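PDB 2OZG: GCN5-related N-acetyltransferase from Anabaena variabilis, which binds coenzyme A and probably transfers acetyl groups to amines, perhaps those of aminoglycosides, as a member of the GNAT family. Local coordinates for residues A[21-24]-A[25-29]; A[70-74]-A[75-79]; A[106-110]-A[111-115]. All coordinates share one frame; numbering follows the deposited sequence.

In the fold
All three interactions are local and belong to the N-terminal GNAT part of the chain. They come in series along the chain. Interaction 1 is two turns of helix 20-30. Interaction 2 is the turn joining strands 58-72 and 75-87. Interaction 3 is the C-terminal end of helix 96-110 and the loop into strand 115-118. The centres of interactions 1 and 2 are about 32 Å apart, on opposite sides of the chain's centre. Interactions 2 and 3 touch, because P114 and I115 pack on P78 and I115 also reaches W72 and Q70. They thus join the hairpin to the start of strand 115-118. Interaction 1 lies nearest the bound coenzyme A, with the side chain of I26 about 7 Å from it.

Interaction 1: A[21-24]-A[25-29]; sequences QQLG and NILEQ
The carboxamide of N25 lies flat beneath the carbonyl oxygen of Q21. Q21 O stands almost straight above N25 CG, at 3.3 Å, over one face of the amide. A water sits above the plane on the same face. It donates to both Q21 O (2.6 Å) and N25 OD1 (2.7 Å), and so ties the amide to the backbone one turn back. N25 CG lies beside its own backbone N, chi1 -76°, which brings the amide back along the helix toward Q21. N25 N also donates to Q21 O, so this oxygen takes both a helix bond and the water.

On the side of the helix turned to the sheet, L27 folds back over L23. L27 CG rests 3.3 Å from L23 O, and L27 CD2 meets L23 CD1 at 4.0 Å. The two side chains cross at a slant, and both touch F50. With L27 cut back to an alanine, L23 CD1 would probably lose its contact with CD2 and a gap would be likely to open against F50. Backbone bonds join each residue to the fourth one on; L27 N to L23 O is short, at 2.7 Å. G24 O accepts from E28 N and also from S38 OG. Beyond the segments, Q29 NE2 bonds to Y204 OH of the second subunit. I26 packs on V59, on the side near the CoA-binding residue I87. This is a regular amphipathic alpha-helix laid on a beta-sheet, the first helix of the GNAT fold.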
loop_
_atom_site.group_PDB
_atom_site.type_symbol
_atom_site.label_atom_id
_atom_site.label_comp_id
_atom_site.label_asym_id
_atom_site.label_seq_id
_atom_site.Cartn_x
_atom_site.Cartn_y
_atom_site.Cartn_z
ATOM N N GLN A 21 -34.003 24.231 -5.649
ATOM C CA GLN A 21 -33.671 23.353 -4.530
ATOM C C GLN A 21 -33.647 21.892 -4.922
ATOM O O GLN A 21 -32.816 21.156 -4.406
ATOM C CB GLN A 21 -34.676 23.460 -3.417
ATOM C CG GLN A 21 -34.546 24.683 -2.588
ATOM C CD GLN A 21 -35.680 24.782 -1.623
ATOM O OE1 GLN A 21 -35.471 24.737 -0.416
ATOM N NE2 GLN A 21 -36.911 24.859 -2.148
ATOM N N GLN A 22 -34.643 21.464 -5.716
ATOM C CA GLN A 22 -34.686 20.118 -6.201
ATOM C C GLN A 22 -33.444 19.917 -7.011
ATOM O O GLN A 22 -32.818 18.916 -6.839
ATOM C CB GLN A 22 -35.868 19.835 -7.114
ATOM C CG GLN A 22 -37.180 19.583 -6.419
ATOM C CD GLN A 22 -38.351 20.186 -7.160
ATOM O OE1 GLN A 22 -38.562 21.397 -7.124
ATOM N NE2 GLN A 22 -39.134 19.345 -7.813
ATOM N N LEU A 23 -33.102 20.848 -7.916
ATOM C CA LEU A 23 -31.904 20.636 -8.745
ATOM C C LEU A 23 -30.672 20.544 -7.857
ATOM O O LEU A 23 -29.811 19.711 -8.059
ATOM C CB LEU A 23 -31.754 21.760 -9.776
ATOM C CG LEU A 23 -30.510 21.732 -10.664
ATOM C CD1 LEU A 23 -30.435 20.447 -11.555
ATOM C CD2 LEU A 23 -30.426 22.995 -11.533
ATOM N N GLY A 24 -30.574 21.435 -6.880
ATOM C CA GLY A 24 -29.453 21.452 -5.960
ATOM C C GLY A 24 -29.301 20.130 -5.268
ATOM O O GLY A 24 -28.183 19.689 -5.097
ATOM N N ASN A 25 -30.422 19.514 -4.882
ATOM C CA ASN A 25 -30.422 18.166 -4.306
ATOM C C ASN A 25 -29.937 17.129 -5.289
ATOM O O ASN A 25 -29.193 16.224 -4.929
ATOM C CB ASN A 25 -31.829 17.768 -3.924
ATOM C CG ASN A 25 -32.276 18.413 -2.712
ATOM O OD1 ASN A 25 -31.483 19.020 -1.981
ATOM N ND2 ASN A 25 -33.577 18.319 -2.454
ATOM N N ILE A 26 -30.398 17.239 -6.533
ATOM C CA ILE A 26 -29.959 16.298 -7.556
ATOM C C ILE A 26 -28.464 16.451 -7.755
ATOM O O ILE A 26 -27.735 15.443 -7.858
ATOM C CB ILE A 26 -30.668 16.529 -8.912
ATOM C CG1 ILE A 26 -32.114 16.088 -8.807
ATOM C CG2 ILE A 26 -29.979 15.756 -10.005
ATOM C CD1 ILE A 26 -32.934 16.496 -9.988
ATOM N N LEU A 27 -27.991 17.701 -7.797
ATOM C CA LEU A 27 -26.546 17.968 -7.956
ATOM C C LEU A 27 -25.727 17.413 -6.781
ATOM O O LEU A 27 -24.687 16.815 -6.994
ATOM C CB LEU A 27 -26.284 19.458 -8.190
ATOM C CG LEU A 27 -26.869 20.008 -9.506
ATOM C CD1 LEU A 27 -26.250 21.389 -9.811
ATOM C CD2 LEU A 27 -26.701 19.096 -10.768
ATOM N N GLU A 28 -26.208 17.568 -5.549
ATOM C CA GLU A 28 -25.527 16.958 -4.398
ATOM C C GLU A 28 -25.370 15.442 -4.513
ATOM O O GLU A 28 -24.317 14.848 -4.157
ATOM C CB GLU A 28 -26.263 17.220 -3.113
ATOM C CG GLU A 28 -26.105 18.584 -2.653
ATOM C CD GLU A 28 -26.712 18.846 -1.281
ATOM O OE1 GLU A 28 -27.079 17.862 -0.561
ATOM O OE2 GLU A 28 -26.788 20.063 -0.937
ATOM N N GLN A 29 -26.415 14.809 -4.994
ATOM C CA GLN A 29 -26.399 13.380 -5.174
ATOM C C GLN A 29 -25.450 13.001 -6.291
ATOM O O GLN A 29 -24.589 12.168 -6.111
ATOM C CB GLN A 29 -27.807 12.860 -5.434
ATOM C CG GLN A 29 -27.904 11.387 -5.766
ATOM C CD GLN A 29 -29.351 10.910 -5.648
ATOM O OE1 GLN A 29 -30.259 11.727 -5.512
ATOM N NE2 GLN A 29 -29.564 9.616 -5.681
HETATM O O HOH W 1 -31.728 21.723 -2.151
#

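Interaction 2: A[70-74]-A[75-79]; sequences QWWGG and QRVPM. With ACT (acetate ion), chain B.
Strands 58-72 and 75-87 form a beta hairpin closed by a type I' turn, with W72 and Q75 flanking the two glycines G73 and G74. W72 N donates to Q75 O at 3.0 Å, and Q75 N returns a bond to W72 O. The next hydrogen-bonded pair is Q70 with V77, where V77 N reaches Q70 O almost straight (2.8 Å, 176°). Between them, W71 and R76 form a non-hydrogen-bonded pair. R76 CB sits over one face of the W71 six-membered ring, 3.8 Å from its centroid, in a CH-pi contact.

R76 then runs extended away from the ring, and its guanidinium is turned 89° to the indole. NE makes a salt bridge with D183. R76 NH1 donates to O of an acetate at 3.0 Å, and NH2 bonds weakly to its other oxygen.

On the face of Q70, W72 and V77, V77 CG2 meets the edge of the W72 indole at CD1 (3.7 Å). W72 NE1 donates to Q70 OE1 at 2.8 Å from above the amide carbonyl plane, while Q70 NE2 bonds to G180 O. The arrangement is that of a beta hairpin with a two-residue type I' loop, here the one joining the third and fourth strands of the GNAT fold.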
loop_
_atom_site.group_PDB
_atom_site.type_symbol
_atom_site.label_atom_id
_atom_site.label_comp_id
_atom_site.label_asym_id
_atom_site.label_seq_id
_atom_site.Cartn_x
_atom_site.Cartn_y
_atom_site.Cartn_z
ATOM N N GLN A 70 -12.515 32.390 -23.876
ATOM C CA GLN A 70 -11.350 31.514 -23.919
ATOM C C GLN A 70 -10.334 32.140 -24.878
ATOM O O GLN A 70 -10.706 32.601 -25.960
ATOM C CB GLN A 70 -11.732 30.117 -24.418
ATOM C CG GLN A 70 -10.740 29.085 -24.015
ATOM C CD GLN A 70 -11.188 27.699 -24.195
ATOM O OE1 GLN A 70 -12.032 27.408 -25.044
ATOM N NE2 GLN A 70 -10.524 26.762 -23.470
ATOM N N TRP A 71 -9.060 32.137 -24.480
ATOM C CA TRP A 71 -8.010 32.729 -25.304
ATOM C C TRP A 71 -7.392 31.740 -26.328
ATOM O O TRP A 71 -6.704 30.811 -25.930
ATOM C CB TRP A 71 -6.954 33.349 -24.403
ATOM C CG TRP A 71 -7.477 34.462 -23.543
ATOM C CD1 TRP A 71 -7.938 34.335 -22.256
ATOM C CD2 TRP A 71 -7.601 35.857 -23.865
ATOM N NE1 TRP A 71 -8.342 35.531 -21.779
ATOM C CE2 TRP A 71 -8.156 36.491 -22.735
ATOM C CE3 TRP A 71 -7.279 36.635 -24.978
ATOM C CZ2 TRP A 71 -8.377 37.885 -22.681
ATOM C CZ3 TRP A 71 -7.558 37.982 -24.947
ATOM C CH2 TRP A 71 -8.079 38.600 -23.816
ATOM N N TRP A 72 -7.641 31.955 -27.630
ATOM C CA TRP A 72 -7.119 31.092 -28.703
ATOM C C TRP A 72 -6.327 31.991 -29.655
ATOM O O TRP A 72 -6.875 32.959 -30.207
ATOM C CB TRP A 72 -8.264 30.379 -29.470
ATOM C CG TRP A 72 -9.082 29.407 -28.605
ATOM C CD1 TRP A 72 -10.348 29.598 -28.058
ATOM C CD2 TRP A 72 -8.606 28.162 -28.097
ATOM N NE1 TRP A 72 -10.706 28.469 -27.324
ATOM C CE2 TRP A 72 -9.636 27.593 -27.331
ATOM C CE3 TRP A 72 -7.410 27.431 -28.301
ATOM C CZ2 TRP A 72 -9.489 26.356 -26.725
ATOM C CZ3 TRP A 72 -7.249 26.252 -27.680
ATOM C CH2 TRP A 72 -8.275 25.708 -26.901
ATOM N N GLY A 73 -5.062 31.659 -29.838
ATOM C CA GLY A 73 -4.152 32.403 -30.649
ATOM C C GLY A 73 -4.099 33.865 -30.195
ATOM O O GLY A 73 -3.929 34.755 -31.000
ATOM N N GLY A 74 -4.315 34.089 -28.912
ATOM C CA GLY A 74 -4.230 35.404 -28.331
ATOM C C GLY A 74 -5.414 36.308 -28.495
ATOM O O GLY A 74 -5.302 37.490 -28.198
ATOM N N GLN A 75 -6.533 35.767 -28.968
ATOM C CA GLN A 75 -7.768 36.511 -29.120
ATOM C C GLN A 75 -8.788 35.881 -28.202
ATOM O O GLN A 75 -8.796 34.666 -28.015
ATOM C CB GLN A 75 -8.258 36.392 -30.553
ATOM C CG GLN A 75 -7.329 37.043 -31.591
ATOM C CD GLN A 75 -7.169 38.529 -31.396
ATOM O OE1 GLN A 75 -8.145 39.268 -31.216
ATOM N NE2 GLN A 75 -5.939 38.976 -31.410
ATOM N N ARG A 76 -9.634 36.696 -27.607
ATOM C CA ARG A 76 -10.656 36.168 -26.743
ATOM C C ARG A 76 -11.844 35.721 -27.605
ATOM O O ARG A 76 -12.453 36.538 -28.276
ATOM C CB ARG A 76 -11.156 37.220 -25.786
ATOM C CG ARG A 76 -12.137 36.700 -24.778
ATOM C CD ARG A 76 -12.930 37.895 -24.252
ATOM N NE ARG A 76 -13.925 37.545 -23.240
ATOM C CZ ARG A 76 -15.203 37.250 -23.475
ATOM N NH1 ARG A 76 -15.723 37.298 -24.685
ATOM N NH2 ARG A 76 -15.994 36.982 -22.453
ATOM N N VAL A 77 -12.186 34.440 -27.538
ATOM C CA VAL A 77 -13.331 33.923 -28.230
ATOM C C VAL A 77 -14.434 33.697 -27.194
ATOM O O VAL A 77 -14.174 33.037 -26.175
ATOM C CB VAL A 77 -12.978 32.579 -28.842
ATOM C CG1 VAL A 77 -14.109 32.045 -29.668
ATOM C CG2 VAL A 77 -11.673 32.697 -29.670
ATOM N N PRO A 78 -15.633 34.286 -27.389
ATOM C CA PRO A 78 -16.722 33.989 -26.453
ATOM C C PRO A 78 -16.937 32.491 -26.338
ATOM O O PRO A 78 -16.921 31.781 -27.339
ATOM C CB PRO A 78 -17.929 34.657 -27.081
ATOM C CG PRO A 78 -17.381 35.750 -27.943
ATOM C CD PRO A 78 -16.070 35.224 -28.432
HETATM N N MSE A 79 -17.139 32.031 -25.115
HETATM C CA MSE A 79 -17.198 30.595 -24.814
HETATM C C MSE A 79 -18.174 30.329 -23.722
HETATM O O MSE A 79 -18.227 31.095 -22.747
HETATM C CB MSE A 79 -15.818 30.167 -24.333
HETATM C CG MSE A 79 -15.506 28.680 -24.239
HETATM SE SE MSE A 79 -16.004 28.027 -22.509
HETATM C CE MSE A 79 -14.341 28.176 -21.729
HETATM C C ACT B . -19.266 36.511 -23.449
HETATM O O ACT B . -18.733 37.182 -24.414
HETATM O OXT ACT B . -19.224 37.019 -22.280
HETATM C CH3 ACT B . -19.928 35.163 -23.642
HETATM O O HOH W 2 -3.520 37.125 -31.838
#

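Interaction 3: A[106-110]-A[111-115]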
loop_
_atom_site.group_PDB
_atom_site.type_symbol
_atom_site.label_atom_id
_atom_site.label_comp_id
_atom_site.label_asym_id
_atom_site.label_seq_id
_atom_site.Cartn_x
_atom_site.Cartn_y
_atom_site.Cartn_z
ATOM N N GLN A 106 -28.268 24.346 -28.420
ATOM C CA GLN A 106 -29.158 25.182 -29.197
ATOM C C GLN A 106 -29.266 26.545 -28.548
ATOM O O GLN A 106 -29.265 27.559 -29.244
ATOM C CB GLN A 106 -30.532 24.537 -29.335
ATOM C CG GLN A 106 -31.647 25.458 -29.900
ATOM C CD GLN A 106 -31.414 25.948 -31.365
ATOM O OE1 GLN A 106 -30.456 25.547 -32.059
ATOM N NE2 GLN A 106 -32.319 26.806 -31.832
ATOM N N GLU A 107 -29.352 26.596 -27.219
ATOM C CA GLU A 107 -29.416 27.908 -26.565
ATOM C C GLU A 107 -28.118 28.694 -26.777
ATOM O O GLU A 107 -28.124 29.869 -27.077
ATOM C CB GLU A 107 -29.694 27.757 -25.071
ATOM C CG GLU A 107 -29.684 29.071 -24.364
ATOM C CD GLU A 107 -30.029 28.972 -22.894
ATOM O OE1 GLU A 107 -30.464 27.886 -22.405
ATOM O OE2 GLU A 107 -29.851 30.007 -22.227
ATOM N N ILE A 108 -26.978 28.038 -26.617
ATOM C CA ILE A 108 -25.691 28.718 -26.782
ATOM C C ILE A 108 -25.591 29.298 -28.211
ATOM O O ILE A 108 -25.187 30.471 -28.419
ATOM C CB ILE A 108 -24.552 27.738 -26.459
ATOM C CG1 ILE A 108 -24.633 27.350 -24.967
ATOM C CG2 ILE A 108 -23.191 28.335 -26.781
ATOM C CD1 ILE A 108 -23.812 26.117 -24.612
ATOM N N SER A 109 -26.046 28.511 -29.176
ATOM C CA SER A 109 -26.021 28.917 -30.536
ATOM C C SER A 109 -26.888 30.177 -30.728
ATOM O O SER A 109 -26.482 31.098 -31.422
ATOM C CB SER A 109 -26.463 27.786 -31.472
ATOM O OG SER A 109 -27.873 27.759 -31.576
ATOM N N GLU A 110 -28.069 30.208 -30.110
ATOM C CA GLU A 110 -28.969 31.349 -30.225
ATOM C C GLU A 110 -28.412 32.591 -29.583
ATOM O O GLU A 110 -28.927 33.679 -29.812
ATOM C CB GLU A 110 -30.325 31.040 -29.583
ATOM C CG GLU A 110 -31.130 29.982 -30.348
ATOM C CD GLU A 110 -32.314 29.450 -29.546
ATOM O OE1 GLU A 110 -32.336 29.641 -28.289
ATOM O OE2 GLU A 110 -33.198 28.808 -30.173
ATOM N N GLN A 111 -27.381 32.434 -28.757
ATOM C CA GLN A 111 -26.750 33.565 -28.095
ATOM C C GLN A 111 -25.508 34.016 -28.838
ATOM O O GLN A 111 -24.830 34.939 -28.396
ATOM C CB GLN A 111 -26.408 33.212 -26.642
ATOM C CG GLN A 111 -27.582 32.964 -25.739
ATOM C CD GLN A 111 -28.601 34.112 -25.710
ATOM O OE1 GLN A 111 -29.804 33.884 -25.869
ATOM N NE2 GLN A 111 -28.118 35.344 -25.574
ATOM N N ASP A 112 -25.218 33.363 -29.968
ATOM C CA ASP A 112 -24.060 33.655 -30.789
ATOM C C ASP A 112 -22.731 33.414 -30.063
ATOM O O ASP A 112 -21.739 34.087 -30.278
ATOM C CB ASP A 112 -24.138 35.048 -31.374
ATOM C CG ASP A 112 -25.354 35.224 -32.284
ATOM O OD1 ASP A 112 -25.720 34.248 -32.992
ATOM O OD2 ASP A 112 -25.948 36.322 -32.270
ATOM N N ILE A 113 -22.713 32.421 -29.210
ATOM C CA ILE A 113 -21.480 32.049 -28.559
ATOM C C ILE A 113 -20.964 30.887 -29.422
ATOM O O ILE A 113 -21.656 29.897 -29.587
ATOM C CB ILE A 113 -21.733 31.660 -27.114
ATOM C CG1 ILE A 113 -22.005 32.923 -26.292
ATOM C CG2 ILE A 113 -20.519 30.918 -26.596
ATOM C CD1 ILE A 113 -22.717 32.650 -25.003
ATOM N N PRO A 114 -19.789 31.057 -30.056
ATOM C CA PRO A 114 -19.313 30.086 -31.030
ATOM C C PRO A 114 -18.672 28.815 -30.593
ATOM O O PRO A 114 -18.487 27.939 -31.464
ATOM C CB PRO A 114 -18.259 30.877 -31.800
ATOM C CG PRO A 114 -17.703 31.778 -30.805
ATOM C CD PRO A 114 -18.847 32.184 -29.925
ATOM N N ILE A 115 -18.219 28.741 -29.326
ATOM C CA ILE A 115 -17.601 27.530 -28.766
ATOM C C ILE A 115 -18.084 27.273 -27.339
ATOM O O ILE A 115 -18.619 28.171 -26.676
ATOM C CB ILE A 115 -16.088 27.569 -28.766
ATOM C CG1 ILE A 115 -15.613 28.836 -28.077
ATOM C CG2 ILE A 115 -15.528 27.576 -30.219
ATOM C CD1 ILE A 115 -14.139 28.811 -27.754
HETATM O O HOH W 3 -23.206 30.620 -31.909
#
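Q111 turns its side chain back along the helix it follows. Its CB lies 3.5 Å from I108 O. CG then settles 3.4 Å from E107 O, the carbonyl one turn back. A first torsion of -66° sets CG beside the backbone N and on this side. The chain bends again at chi2, so CD and OE1 swing past the E110 carbonyl, with OE1 4.0 Å from E110 O. The backbone N of Q111 donates to I108 O, and weakly to E107 O.

D112 then leaves helical geometry with a positive phi of 63°, and the chain closes in a Schellman motif. I113 N donates to I108 O (3.2 Å), and D112 N to S109 O (3.0 Å). I108 O is thus gripped twice, by Q111 N and I113 N, from opposite faces of its plane. The same reversal brings I113 back against the helix, where I108 CG2 meets I113 CB at 3.6 Å. I108 also packs on A80 of strand 75-87.

One turn earlier, S109 OG donates to Q106 O (2.7 Å), which also accepts from E110 N on the same face. The carboxylate of E107 points elsewhere, to Y12 OH and a salt bridge with R51.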